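PDB 4EFD: aminopeptidase from Trypanosoma brucei brucei, which probably cleaves amino acids from the N termini of peptides, as a member of the metal-dependent M17 (leucyl) aminopeptidase family. Local coordinates for residues G52-L57 with V105-T110; T141-V146 with R184-F189; G41-G46 with E90-A95. All coordinates share one frame; numbering follows the deposited sequence.

Contact 1: residues G52-L57 with V105-T110; sequences GTHKQL and VGEVPT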
loop_
_atom_site.group_PDB
_atom_site.type_symbol
_atom_site.label_atom_id
_atom_site.label_comp_id
_atom_site.label_asym_id
_atom_site.label_seq_id
_atom_site.Cartn_x
_atom_site.Cartn_y
_atom_site.Cartn_z
ATOM N N GLY A 52 5.614 44.498 -16.152
ATOM C CA GLY A 52 6.044 44.417 -17.545
ATOM C C GLY A 52 7.348 43.657 -17.694
ATOM O O GLY A 52 7.964 43.271 -16.700
ATOM N N THR A 53 7.769 43.445 -18.938
ATOM C CA THR A 53 9.014 42.729 -19.217
ATOM C C THR A 53 10.233 43.608 -18.947
ATOM O O THR A 53 10.110 44.817 -18.760
ATOM C CB THR A 53 9.073 42.218 -20.677
ATOM O OG1 THR A 53 9.045 43.326 -21.585
ATOM C CG2 THR A 53 7.899 41.291 -20.975
ATOM N N HIS A 54 11.408 42.984 -18.929
ATOM C CA HIS A 54 12.677 43.685 -18.719
ATOM C C HIS A 54 12.848 44.843 -19.707
ATOM O O HIS A 54 13.259 45.941 -19.326
ATOM C CB HIS A 54 13.841 42.701 -18.867
ATOM C CG HIS A 54 15.171 43.263 -18.474
ATOM N ND1 HIS A 54 15.998 43.913 -19.364
ATOM C CD2 HIS A 54 15.827 43.255 -17.289
ATOM C CE1 HIS A 54 17.102 44.288 -18.744
ATOM N NE2 HIS A 54 17.023 43.902 -17.482
ATOM N N LYS A 55 12.517 44.588 -20.972
ATOM C CA LYS A 55 12.619 45.595 -22.027
ATOM C C LYS A 55 11.532 46.661 -21.892
ATOM O O LYS A 55 11.817 47.856 -21.987
ATOM C CB LYS A 55 12.532 44.926 -23.403
ATOM C CG LYS A 55 12.730 45.875 -24.582
ATOM C CD LYS A 55 13.064 45.129 -25.870
ATOM C CE LYS A 55 14.516 44.656 -25.892
ATOM N NZ LYS A 55 14.898 44.066 -27.208
ATOM N N GLN A 56 10.294 46.223 -21.674
ATOM C CA GLN A 56 9.151 47.133 -21.538
ATOM C C GLN A 56 9.283 48.089 -20.349
ATOM O O GLN A 56 8.823 49.230 -20.416
ATOM C CB GLN A 56 7.846 46.341 -21.410
ATOM C CG GLN A 56 7.374 45.701 -22.712
ATOM C CD GLN A 56 6.246 44.699 -22.507
ATOM O OE1 GLN A 56 6.219 43.965 -21.517
ATOM N NE2 GLN A 56 5.313 44.660 -23.449
ATOM N N LEU A 57 9.901 47.619 -19.266
ATOM C CA LEU A 57 10.111 48.441 -18.071
ATOM C C LEU A 57 11.101 49.580 -18.316
ATOM O O LEU A 57 10.989 50.642 -17.701
ATOM C CB LEU A 57 10.589 47.577 -16.896
ATOM C CG LEU A 57 9.527 46.685 -16.241
ATOM C CD1 LEU A 57 10.179 45.608 -15.388
ATOM C CD2 LEU A 57 8.558 47.513 -15.412
ATOM N N VAL A 105 7.273 46.993 -8.327
ATOM C CA VAL A 105 7.702 46.665 -9.685
ATOM C C VAL A 105 7.796 45.148 -9.850
ATOM O O VAL A 105 8.429 44.476 -9.034
ATOM C CB VAL A 105 9.080 47.284 -10.003
ATOM C CG1 VAL A 105 9.510 46.933 -11.420
ATOM C CG2 VAL A 105 9.046 48.792 -9.815
ATOM N N GLY A 106 7.176 44.623 -10.907
ATOM C CA GLY A 106 7.206 43.188 -11.209
ATOM C C GLY A 106 7.733 42.899 -12.606
ATOM O O GLY A 106 7.194 43.407 -13.592
ATOM N N GLU A 107 8.781 42.079 -12.691
ATOM C CA GLU A 107 9.415 41.748 -13.971
ATOM C C GLU A 107 8.850 40.455 -14.568
ATOM O O GLU A 107 9.022 39.372 -14.003
ATOM C CB GLU A 107 10.933 41.628 -13.804
ATOM C CG GLU A 107 11.700 41.568 -15.125
ATOM C CD GLU A 107 13.206 41.460 -14.938
ATOM O OE1 GLU A 107 13.848 40.731 -15.725
ATOM O OE2 GLU A 107 13.751 42.095 -14.008
ATOM N N VAL A 108 8.188 40.581 -15.715
ATOM C CA VAL A 108 7.627 39.439 -16.434
ATOM C C VAL A 108 8.686 38.848 -17.373
ATOM O O VAL A 108 9.431 39.593 -18.009
ATOM C CB VAL A 108 6.400 39.861 -17.273
ATOM C CG1 VAL A 108 5.772 38.655 -17.957
ATOM C CG2 VAL A 108 5.375 40.576 -16.403
ATOM N N PRO A 109 8.761 37.506 -17.461
ATOM C CA PRO A 109 9.713 36.889 -18.383
ATOM C C PRO A 109 9.256 36.967 -19.841
ATOM O O PRO A 109 8.055 36.931 -20.116
ATOM C CB PRO A 109 9.756 35.433 -17.911
ATOM C CG PRO A 109 8.427 35.196 -17.313
ATOM C CD PRO A 109 8.035 36.496 -16.669
ATOM N N THR A 110 10.214 37.085 -20.756
ATOM C CA THR A 110 9.936 37.065 -22.195
ATOM C C THR A 110 9.933 35.636 -22.740
ATOM O O THR A 110 9.296 35.356 -23.756
ATOM C CB THR A 110 10.970 37.897 -22.983
ATOM O OG1 THR A 110 12.295 37.477 -22.636
ATOM C CG2 THR A 110 10.814 39.378 -22.674
#

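Contact 2: residues T141-V146 with R184-F189; sequences TVDVFV and RLQVVF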
loop_
_atom_site.group_PDB
_atom_site.type_symbol
_atom_site.label_atom_id
_atom_site.label_comp_id
_atom_site.label_asym_id
_atom_site.label_seq_id
_atom_site.Cartn_x
_atom_site.Cartn_y
_atom_site.Cartn_z
ATOM N N THR A 141 -8.705 51.494 -4.162
ATOM C CA THR A 141 -8.484 50.949 -5.497
ATOM C C THR A 141 -6.996 50.997 -5.830
ATOM O O THR A 141 -6.380 52.061 -5.779
ATOM C CB THR A 141 -9.256 51.743 -6.565
ATOM O OG1 THR A 141 -10.655 51.715 -6.270
ATOM C CG2 THR A 141 -9.024 51.148 -7.950
ATOM N N VAL A 142 -6.430 49.840 -6.165
ATOM C CA VAL A 142 -5.027 49.738 -6.547
ATOM C C VAL A 142 -4.895 49.883 -8.060
ATOM O O VAL A 142 -5.504 49.124 -8.816
ATOM C CB VAL A 142 -4.424 48.384 -6.126
ATOM C CG1 VAL A 142 -2.973 48.279 -6.575
ATOM C CG2 VAL A 142 -4.534 48.196 -4.621
ATOM N N ASP A 143 -4.106 50.863 -8.493
ATOM C CA ASP A 143 -3.818 51.048 -9.910
ATOM C C ASP A 143 -2.741 50.060 -10.345
ATOM O O ASP A 143 -1.618 50.098 -9.838
ATOM C CB ASP A 143 -3.355 52.481 -10.191
ATOM C CG ASP A 143 -4.467 53.498 -10.020
ATOM O OD1 ASP A 143 -5.541 53.316 -10.626
ATOM O OD2 ASP A 143 -4.262 54.489 -9.287
ATOM N N VAL A 144 -3.096 49.173 -11.271
ATOM C CA VAL A 144 -2.151 48.210 -11.828
ATOM C C VAL A 144 -1.787 48.635 -13.249
ATOM O O VAL A 144 -2.637 48.632 -14.142
ATOM C CB VAL A 144 -2.737 46.781 -11.844
ATOM C CG1 VAL A 144 -1.715 45.788 -12.386
ATOM C CG2 VAL A 144 -3.182 46.376 -10.446
ATOM N N PHE A 145 -0.523 49.007 -13.442
ATOM C CA PHE A 145 -0.034 49.460 -14.741
ATOM C C PHE A 145 0.670 48.326 -15.475
ATOM O O PHE A 145 1.808 47.977 -15.151
ATOM C CB PHE A 145 0.920 50.644 -14.570
ATOM C CG PHE A 145 0.237 51.913 -14.149
ATOM C CD1 PHE A 145 -0.159 52.849 -15.096
ATOM C CD2 PHE A 145 -0.012 52.171 -12.808
ATOM C CE1 PHE A 145 -0.791 54.026 -14.712
ATOM C CE2 PHE A 145 -0.639 53.347 -12.415
ATOM C CZ PHE A 145 -1.031 54.274 -13.369
ATOM N N VAL A 146 -0.019 47.756 -16.460
ATOM C CA VAL A 146 0.533 46.677 -17.277
ATOM C C VAL A 146 1.148 47.253 -18.551
ATOM O O VAL A 146 0.500 48.019 -19.267
ATOM C CB VAL A 146 -0.539 45.611 -17.628
ATOM C CG1 VAL A 146 -1.082 44.975 -16.362
ATOM C CG2 VAL A 146 -1.673 46.212 -18.449
ATOM N N ARG A 184 -9.931 46.630 -4.744
ATOM C CA ARG A 184 -10.301 47.094 -6.081
ATOM C C ARG A 184 -9.048 47.239 -6.939
ATOM O O ARG A 184 -8.003 47.669 -6.449
ATOM C CB ARG A 184 -11.047 48.429 -6.010
ATOM C CG ARG A 184 -12.554 48.287 -5.957
ATOM C CD ARG A 184 -13.214 49.563 -5.462
ATOM N NE ARG A 184 -13.257 49.635 -3.998
ATOM C CZ ARG A 184 -14.358 49.540 -3.248
ATOM N NH1 ARG A 184 -15.564 49.381 -3.793
ATOM N NH2 ARG A 184 -14.257 49.617 -1.927
ATOM N N LEU A 185 -9.159 46.870 -8.213
ATOM C CA LEU A 185 -8.032 46.933 -9.137
ATOM C C LEU A 185 -8.404 47.706 -10.397
ATOM O O LEU A 185 -9.463 47.473 -10.984
ATOM C CB LEU A 185 -7.572 45.523 -9.516
ATOM C CG LEU A 185 -7.139 44.608 -8.367
ATOM C CD1 LEU A 185 -6.751 43.241 -8.905
ATOM C CD2 LEU A 185 -5.990 45.217 -7.578
ATOM N N GLN A 186 -7.538 48.636 -10.796
ATOM C CA GLN A 186 -7.691 49.344 -12.064
ATOM C C GLN A 186 -6.530 48.987 -12.981
ATOM O O GLN A 186 -5.390 49.391 -12.739
ATOM C CB GLN A 186 -7.755 50.859 -11.853
ATOM C CG GLN A 186 -8.007 51.645 -13.142
ATOM C CD GLN A 186 -8.377 53.101 -12.900
ATOM O OE1 GLN A 186 -9.189 53.672 -13.627
ATOM N NE2 GLN A 186 -7.782 53.707 -11.878
ATOM N N VAL A 187 -6.823 48.215 -14.023
ATOM C CA VAL A 187 -5.815 47.830 -15.002
ATOM C C VAL A 187 -5.630 48.961 -16.011
ATOM O O VAL A 187 -6.586 49.374 -16.676
ATOM C CB VAL A 187 -6.203 46.531 -15.733
ATOM C CG1 VAL A 187 -5.231 46.239 -16.873
ATOM C CG2 VAL A 187 -6.249 45.368 -14.752
ATOM N N VAL A 188 -4.399 49.458 -16.110
ATOM C CA VAL A 188 -4.070 50.569 -16.996
ATOM C C VAL A 188 -3.178 50.087 -18.141
ATOM O O VAL A 188 -1.967 49.919 -17.968
ATOM C CB VAL A 188 -3.358 51.702 -16.225
ATOM C CG1 VAL A 188 -3.059 52.874 -17.148
ATOM C CG2 VAL A 188 -4.207 52.156 -15.047
ATOM N N PHE A 189 -3.786 49.864 -19.305
ATOM C CA PHE A 189 -3.045 49.462 -20.500
ATOM C C PHE A 189 -2.313 50.666 -21.098
ATOM O O PHE A 189 -2.701 51.809 -20.847
ATOM C CB PHE A 189 -3.991 48.865 -21.547
ATOM C CG PHE A 189 -4.651 47.585 -21.114
ATOM C CD1 PHE A 189 -3.899 46.438 -20.899
ATOM C CD2 PHE A 189 -6.029 47.521 -20.937
ATOM C CE1 PHE A 189 -4.502 45.252 -20.505
ATOM C CE2 PHE A 189 -6.640 46.336 -20.543
ATOM C CZ PHE A 189 -5.876 45.200 -20.328
#

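Contact 3: residues G41-G46 with E90-A95; sequences GVLSSG and EGLANA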
loop_
_atom_site.group_PDB
_atom_site.type_symbol
_atom_site.label_atom_id
_atom_site.label_comp_id
_atom_site.label_asym_id
_atom_site.label_seq_id
_atom_site.Cartn_x
_atom_site.Cartn_y
_atom_site.Cartn_z
ATOM N N GLY A 41 -3.301 62.716 -12.963
ATOM C CA GLY A 41 -2.041 62.372 -12.300
ATOM C C GLY A 41 -2.161 62.108 -10.807
ATOM O O GLY A 41 -1.147 61.975 -10.117
ATOM N N VAL A 42 -3.394 62.035 -10.307
ATOM C CA VAL A 42 -3.656 61.679 -8.913
ATOM C C VAL A 42 -3.932 60.180 -8.837
ATOM O O VAL A 42 -4.900 59.692 -9.424
ATOM C CB VAL A 42 -4.869 62.449 -8.349
ATOM C CG1 VAL A 42 -5.112 62.071 -6.894
ATOM C CG2 VAL A 42 -4.657 63.950 -8.483
ATOM N N LEU A 43 -3.081 59.454 -8.116
ATOM C CA LEU A 43 -3.220 58.001 -7.999
ATOM C C LEU A 43 -4.490 57.638 -7.235
ATOM O O LEU A 43 -4.932 58.382 -6.361
ATOM C CB LEU A 43 -1.992 57.379 -7.321
ATOM C CG LEU A 43 -0.761 57.194 -8.214
ATOM C CD1 LEU A 43 -0.196 58.530 -8.681
ATOM C CD2 LEU A 43 0.306 56.395 -7.486
ATOM N N SER A 44 -5.079 56.496 -7.577
ATOM C CA SER A 44 -6.316 56.049 -6.938
ATOM C C SER A 44 -6.133 55.766 -5.444
ATOM O O SER A 44 -7.074 55.921 -4.665
ATOM C CB SER A 44 -6.866 54.801 -7.637
ATOM O OG SER A 44 -7.132 55.054 -9.007
ATOM N N SER A 45 -4.926 55.358 -5.053
ATOM C CA SER A 45 -4.638 55.012 -3.661
ATOM C C SER A 45 -3.134 55.015 -3.375
ATOM O O SER A 45 -2.331 55.358 -4.243
ATOM C CB SER A 45 -5.229 53.637 -3.334
ATOM O OG SER A 45 -4.546 52.606 -4.026
ATOM N N GLY A 46 -2.766 54.625 -2.155
ATOM C CA GLY A 46 -1.366 54.584 -1.730
ATOM C C GLY A 46 -0.606 53.315 -2.089
ATOM O O GLY A 46 0.432 53.031 -1.493
ATOM N N GLU A 90 7.156 59.338 -1.009
ATOM C CA GLU A 90 6.536 60.212 -0.016
ATOM C C GLU A 90 5.783 61.368 -0.668
ATOM O O GLU A 90 6.314 62.045 -1.550
ATOM C CB GLU A 90 7.591 60.769 0.943
ATOM C CG GLU A 90 7.010 61.519 2.140
ATOM C CD GLU A 90 8.074 62.041 3.092
ATOM O OE1 GLU A 90 9.279 61.928 2.774
ATOM O OE2 GLU A 90 7.703 62.568 4.162
ATOM N N GLY A 91 4.547 61.579 -0.226
ATOM C CA GLY A 91 3.742 62.717 -0.660
ATOM C C GLY A 91 3.341 62.717 -2.124
ATOM O O GLY A 91 3.103 63.779 -2.700
ATOM N N LEU A 92 3.260 61.533 -2.727
ATOM C CA LEU A 92 2.800 61.405 -4.108
ATOM C C LEU A 92 1.283 61.567 -4.106
ATOM O O LEU A 92 0.590 60.918 -3.320
ATOM C CB LEU A 92 3.199 60.046 -4.692
ATOM C CG LEU A 92 3.344 59.938 -6.214
ATOM C CD1 LEU A 92 3.750 58.522 -6.589
ATOM C CD2 LEU A 92 2.068 60.335 -6.944
ATOM N N ALA A 93 0.779 62.432 -4.981
ATOM C CA ALA A 93 -0.643 62.775 -5.012
ATOM C C ALA A 93 -1.525 61.537 -5.175
ATOM O O ALA A 93 -1.281 60.705 -6.049
ATOM C CB ALA A 93 -0.924 63.771 -6.133
ATOM N N ASN A 94 -2.540 61.420 -4.321
ATOM C CA ASN A 94 -3.494 60.317 -4.399
ATOM C C ASN A 94 -4.835 60.647 -3.747
ATOM O O ASN A 94 -4.920 61.535 -2.899
ATOM C CB ASN A 94 -2.907 59.046 -3.773
ATOM C CG ASN A 94 -2.642 59.192 -2.288
ATOM O OD1 ASN A 94 -3.434 58.743 -1.460
ATOM N ND2 ASN A 94 -1.531 59.830 -1.943
ATOM N N ALA A 95 -5.873 59.916 -4.147
ATOM C CA ALA A 95 -7.239 60.168 -3.679
ATOM C C ALA A 95 -7.541 59.553 -2.309
ATOM O O ALA A 95 -8.535 59.913 -1.676
ATOM C CB ALA A 95 -8.244 59.660 -4.709
#

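Contact 1: residues G52-L57 with V105-T110
Gly52 joins the strand of Val105-Val108 through both its amide and its carbonyl. Its N gives a nearly straight bond to Gly106 O (3.2 Å, 169°), and its O accepts from Val108 N at 2.9 Å. The bonds straddle Glu107, the pattern of a parallel bridge; Glu107 CA supplements it with a C-H...O contact to Gly52 O. A similar contact runs from Thr53 CA to Val108 O, next to the short, weakly bonded helical turn at 54-57. That turn opens with a capping box: Gln56 N donates to Thr53 OG1 at 3.2 Å, and Thr53 N to Gln56 OE1 at 3.1 Å, in the plane of the side-chain amide. OE1 also accepts from Thr53 OG1. In the macro-like N-terminal domain of this family, the pairing joins strands 47-53 and 100-108, parallel neighbours in the mixed sheet. Leu57 CD2 touches Val105 CG1 at 4.1 Å, the side chains set at a slant, and both reach Ile76 of helix 70-78. Thr53 CG2 meets Thr110 CG2 at 3.9 Å, the two side chains at about a right angle. One polar side chain approaches without a hydrogen bond. With CG anti to its backbone N (chi1 -168°) and an extended chain, Glu107 runs alongside His54, and its OE1 lies at the ring edge, 3.6 Å from His54 CD2.

Contact 2: residues T141-V146 with R184-F189
Gln186 NE2 donates to Asp143 OD1 at 2.6 Å with a bent N-H...O angle of 142°, meeting the oxygen nearly along its C-O axis. Extended, with CG anti to its backbone N (chi1 -176°), Gln186 lies alongside Asp143, which brings NE2 to OD1. Asp143 OD2 also accepts from Ser44 N, and Gln186 NE2 donates to Gln39 OE1 as well. Beneath this pair the main chains alternate as parallel strands do, Val142 N to Arg184 O (2.7 Å), Gln186 N to Val142 O and onward. The last bond, Val146 N to Val188 O, is longer (3.3 Å) and bent to 136°. These two strands belong to a beta-alpha-beta unit whose helix, 151-160, packs on Leu185 and Val187 through Val158 and on Val146 through Ile154. There Leu185 CD2 packs on Val142 CB at 3.8 Å, and Val146 CG2 meets Phe189 CD1 (3.3 Å). On the other face, Val188 CG2 sits over the Phe145 ring, 4.1 Å from its centroid, a CH-pi contact. The face shared by Asp143 and Gln186 holds a buried carboxylate whose oxygens each receive an N-H, probably favouring its ionised form, whereas the face of Val142, Val144, Leu185 and Val187 is joined by hydrocarbon alone.

Contact 3: residues G41-G46 with E90-A95
Leu43 and Leu92 reach each other by different torsions: Leu43 holds CG beside its backbone N (chi1 -79°), whereas Leu92 swings CG away from its own N (chi1 -155°) and continues fully extended. The branches cross at about a right angle, Leu43 CD1 closing on Leu92 CD2 at 3.4 Å, a tight methyl contact. Both side chains also rest on Val101 and Phe67, which places the pair against strand 100-108 and the loop carrying Phe67. The backbones meet in a single bridge centred on Leu43 and Asn94. Leu43 N donates to Ala93 O at 3.0 Å, and Leu43 O accepts from Ala95 N at 2.9 Å. Asn94 CA closes on the same oxygen at 3.1 Å. On the other flank, Val42 CG1 lies against Asn94 CA at 3.5 Å, filling in beside the bridge.

Asn94 brings its CB, not its amide, to the opposite chain, 3.4 Å from Leu43 O. The amide serves its own loop: ND2 donates to Leu92 O at 2.8 Å, with that oxygen in the amide plane, and OD1 accepts from Ser98 N. The loop between strands 84-90 and 100-108 is thereby pinned internally and presented to the approach to strand 47-53. Across this surface contact the polar work falls to the main chain, both bonding atoms of Leu43 being used, while the side chains contribute apolar packing and no charge pair.

From the N terminus, residues 41-46 open contact 3 and residues 52-57 soon open contact 1. The chain then runs through helix 70-78 and strand 84-90 before 90-95 closes contact 3 and 105-110 closes contact 1, so the two loops cross rather than nest. Contact 1 pairs strands 47-53 and 100-108, while contact 3 joins the loop leading into 47-53 to the connection between 84-90 and 100-108. Contact 2 follows in series, 184-189 returning to 141-146 after helix 151-160. Contacts 1 and 2 lie in one mixed sheet, where strand 141-146 borders strand 47-53, contact 3 in loops at its margin. Contacts 2 and 3 touch, Ser45 OG lying 2.6 Å from Thr141 O in a probable hydrogen bond.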